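PDB 5GZT: chitinase from Paenibacillus sp. FPU-7, which probably hydrolyses internal beta-1,4 linkages between N-acetylglucosamine units in chitin and chitodextrins. Local coordinates for residues L516-G521 against E525-G530. Numbering follows the deposited sequence.
With FMT (formic acid), chain G.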
ATOM      1  N   LEU B 516       5.795 -20.434  -2.931  1.00 28.63           N
ATOM      2  CA  LEU B 516       6.267 -21.013  -1.690  1.00 28.64           C
ATOM      3  C   LEU B 516       5.310 -20.732  -0.551  1.00 30.44           C
ATOM      4  O   LEU B 516       4.933 -21.647   0.203  1.00 35.36           O
ATOM      5  CB  LEU B 516       7.691 -20.572  -1.338  1.00 27.83           C
ATOM      6  CG  LEU B 516       8.245 -20.850   0.064  1.00 29.94           C
ATOM      7  CD1 LEU B 516       8.623 -22.358   0.238  1.00 29.90           C
ATOM      8  CD2 LEU B 516       9.461 -19.976   0.301  1.00 31.46           C
ATOM      9  N   TYR B 517       4.872 -19.506  -0.437  1.00 25.22           N
ATOM     10  CA  TYR B 517       3.977 -19.115   0.609  1.00 29.68           C
ATOM     11  C   TYR B 517       2.594 -19.787   0.448  1.00 36.10           C
ATOM     12  O   TYR B 517       2.072 -20.381   1.435  1.00 31.17           O
ATOM     13  CB  TYR B 517       3.873 -17.588   0.775  1.00 26.10           C
ATOM     14  CG  TYR B 517       4.973 -17.029   1.624  1.00 26.22           C
ATOM     15  CD1 TYR B 517       6.289 -17.001   1.171  1.00 28.64           C
ATOM     16  CD2 TYR B 517       4.725 -16.623   2.933  1.00 28.54           C
ATOM     17  CE1 TYR B 517       7.327 -16.621   1.989  1.00 26.30           C
ATOM     18  CE2 TYR B 517       5.745 -16.236   3.735  1.00 26.92           C
ATOM     19  CZ  TYR B 517       7.034 -16.221   3.267  1.00 29.23           C
ATOM     20  OH  TYR B 517       8.038 -15.739   4.121  1.00 29.74           O
ATOM     21  N   LEU B 518       2.025 -19.740  -0.763  1.00 31.33           N
ATOM     22  CA  LEU B 518       0.733 -20.388  -1.005  1.00 32.70           C
ATOM     23  C   LEU B 518       0.820 -21.918  -0.708  1.00 35.93           C
ATOM     24  O   LEU B 518      -0.072 -22.479  -0.138  1.00 33.47           O
ATOM     25  CB  LEU B 518       0.251 -20.189  -2.412  1.00 30.69           C
ATOM     26  CG  LEU B 518      -0.108 -18.799  -2.931  1.00 30.59           C
ATOM     27  CD1 LEU B 518      -0.373 -18.897  -4.420  1.00 29.80           C
ATOM     28  CD2 LEU B 518      -1.325 -18.240  -2.246  1.00 28.15           C
ATOM     29  N   ASN B 519       1.928 -22.521  -1.059  1.00 34.92           N
ATOM     30  CA  ASN B 519       2.182 -23.909  -0.807  1.00 37.95           C
ATOM     31  C   ASN B 519       2.303 -24.286   0.667  1.00 38.84           C
ATOM     32  O   ASN B 519       2.202 -25.473   0.988  1.00 35.81           O
ATOM     33  CB  ASN B 519       3.464 -24.342  -1.541  1.00 38.37           C
ATOM     34  CG  ASN B 519       3.215 -24.636  -3.056  1.00 51.93           C
ATOM     35  OD1 ASN B 519       2.065 -24.772  -3.498  1.00 54.79           O
ATOM     36  ND2 ASN B 519       4.302 -24.727  -3.849  1.00 49.88           N
ATOM     37  N   ASN B 520       2.554 -23.316   1.536  1.00 35.85           N
ATOM     38  CA  ASN B 520       2.542 -23.535   2.973  1.00 38.04           C
ATOM     39  C   ASN B 520       1.209 -23.152   3.640  1.00 37.82           C
ATOM     40  O   ASN B 520       1.115 -23.069   4.842  1.00 41.52           O
ATOM     41  CB  ASN B 520       3.706 -22.780   3.592  1.00 39.54           C
ATOM     42  CG  ASN B 520       5.003 -23.513   3.451  1.00 43.06           C
ATOM     43  OD1 ASN B 520       5.263 -24.443   4.202  1.00 47.70           O
ATOM     44  ND2 ASN B 520       5.846 -23.103   2.492  1.00 44.01           N
ATOM     45  N   GLY B 521       0.164 -22.905   2.880  1.00 37.97           N
ATOM     46  CA  GLY B 521      -1.105 -22.598   3.482  1.00 33.59           C
ATOM     47  C   GLY B 521      -1.432 -21.152   3.624  1.00 38.76           C
ATOM     48  O   GLY B 521      -2.556 -20.851   4.031  1.00 34.24           O
ATOM     49  N   GLU B 525      -5.092 -13.678  -0.395  1.00 28.37           N
ATOM     50  CA  GLU B 525      -5.721 -12.596   0.355  0.50 29.68           C
ATOM     51  C   GLU B 525      -4.803 -11.834   1.348  1.00 26.23           C
ATOM     52  O   GLU B 525      -5.041 -10.681   1.703  1.00 26.77           O
ATOM     53  CB  GLU B 525      -6.891 -13.214   1.185  0.50 31.82           C
ATOM     54  CG  GLU B 525      -8.045 -12.265   1.434  0.50 35.02           C
ATOM     55  CD  GLU B 525      -9.348 -12.996   1.672  0.50 35.08           C
ATOM     56  OE1 GLU B 525     -10.435 -12.554   1.176  0.50 33.72           O
ATOM     57  OE2 GLU B 525      -9.246 -14.028   2.361  0.50 41.64           O
ATOM     58  N   LYS B 526      -3.850 -12.553   1.891  1.00 23.01           N
ATOM     59  CA  LYS B 526      -3.021 -12.037   2.968  1.00 26.75           C
ATOM     60  C   LYS B 526      -1.546 -11.887   2.496  1.00 29.33           C
ATOM     61  O   LYS B 526      -0.602 -11.785   3.350  1.00 29.19           O
ATOM     62  CB  LYS B 526      -3.095 -13.000   4.181  1.00 29.58           C
ATOM     63  CG  LYS B 526      -4.406 -12.940   4.960  1.00 29.25           C
ATOM     64  CD  LYS B 526      -4.380 -13.729   6.260  1.00 33.89           C
ATOM     65  CE  LYS B 526      -5.518 -13.213   7.188  1.00 38.07           C
ATOM     66  NZ  LYS B 526      -5.400 -13.872   8.509  1.00 36.75           N
ATOM     67  N   LEU B 527      -1.318 -11.942   1.171  1.00 25.83           N
ATOM     68  CA  LEU B 527       0.060 -11.838   0.664  1.00 26.45           C
ATOM     69  C   LEU B 527       0.262 -10.539  -0.067  1.00 27.05           C
ATOM     70  O   LEU B 527      -0.392 -10.306  -1.120  1.00 27.56           O
ATOM     71  CB  LEU B 527       0.395 -12.970  -0.273  1.00 29.94           C
ATOM     72  CG  LEU B 527       0.562 -14.317   0.440  1.00 28.65           C
ATOM     73  CD1 LEU B 527       0.740 -15.323  -0.678  1.00 27.83           C
ATOM     74  CD2 LEU B 527       1.746 -14.362   1.385  1.00 27.95           C
ATOM     75  N   MET B 528       1.171  -9.713   0.445  1.00 23.84           N
ATOM     76  CA  MET B 528       1.565  -8.492  -0.266  1.00 23.77           C
ATOM     77  C   MET B 528       2.878  -8.827  -0.982  1.00 25.01           C
ATOM     78  O   MET B 528       3.841  -9.428  -0.434  1.00 23.60           O
ATOM     79  CB  MET B 528       1.803  -7.334   0.662  1.00 25.47           C
ATOM     80  CG  MET B 528       0.604  -6.820   1.397  1.00 22.47           C
ATOM     81  SD  MET B 528      -0.465  -5.749   0.510  1.00 25.05           S
ATOM     82  CE  MET B 528       0.515  -4.249   0.385  1.00 24.57           C
ATOM     83  N   VAL B 529       2.910  -8.403  -2.223  1.00 22.95           N
ATOM     84  CA  VAL B 529       4.093  -8.592  -3.035  1.00 22.32           C
ATOM     85  C   VAL B 529       5.030  -7.403  -2.841  1.00 19.71           C
ATOM     86  O   VAL B 529       4.573  -6.248  -2.932  1.00 21.64           O
ATOM     87  CB  VAL B 529       3.654  -8.729  -4.495  1.00 23.53           C
ATOM     88  CG1 VAL B 529       4.816  -8.522  -5.473  1.00 23.65           C
ATOM     89  CG2 VAL B 529       2.989 -10.096  -4.654  1.00 26.72           C
ATOM     90  N   GLY B 530       6.314  -7.681  -2.693  1.00 21.23           N
ATOM     91  CA  GLY B 530       7.322  -6.609  -2.519  1.00 19.72           C
ATOM     92  C   GLY B 530       8.029  -6.127  -3.823  1.00 18.55           C
ATOM     93  O   GLY B 530       8.342  -6.912  -4.736  1.00 16.88           O
TER
HETATM   94  C   FMT G4005      -7.130 -11.820  10.828  1.00 61.39           C
HETATM   95  O1  FMT G4005      -6.621 -12.020  11.946  1.00 56.89           O
HETATM   96  O2  FMT G4005      -7.523 -12.802   9.987  1.00 49.89           O
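Leu527 meets Tyr517 and Leu518 where helix 510-519 packs against strand 527-532, a helix-to-strand junction of the TIM-barrel fold of family 18 glycosidases. The helix ends in a Schellman motif, defined by the paired bonds Val522 N to Tyr517 O and Gly521 N to Leu518 O (3.1 Å), with Gly521 as C-prime residue at a positive phi of 96°. Along the second segment, Lys526 comes first; its extended chain carries Lys526 NZ to O2 of a formic acid, 2.8 Å away and probably from the crystallisation liquor, while the carbonyls of Thr473 and Leu476 also accept from NZ. Next, with CG anti to the carbonyl carbon and beside the backbone N (chi1 -72°), Leu527 directs its fork at the helix. Leu527 CD2 lies 3.9 Å from Tyr517 CB and 4.0 Å from Tyr517 CD2, an oblique approach to the ring, whose hydroxyl hydrogen-bonds Gly458 O. On the more exposed side, Leu527 CD1 meets Leu518 CD2 at 3.9 Å. Every close approach between the segments is carbon to carbon, and no hydrogen bond crosses. Further on, the backbones of Met528 and Val529 pair with Ile479 and Leu481 and with Gly619, fixing the strand between its parallel neighbours. Finally, Gly530 O hydrogen-bonds Thr483 OG1.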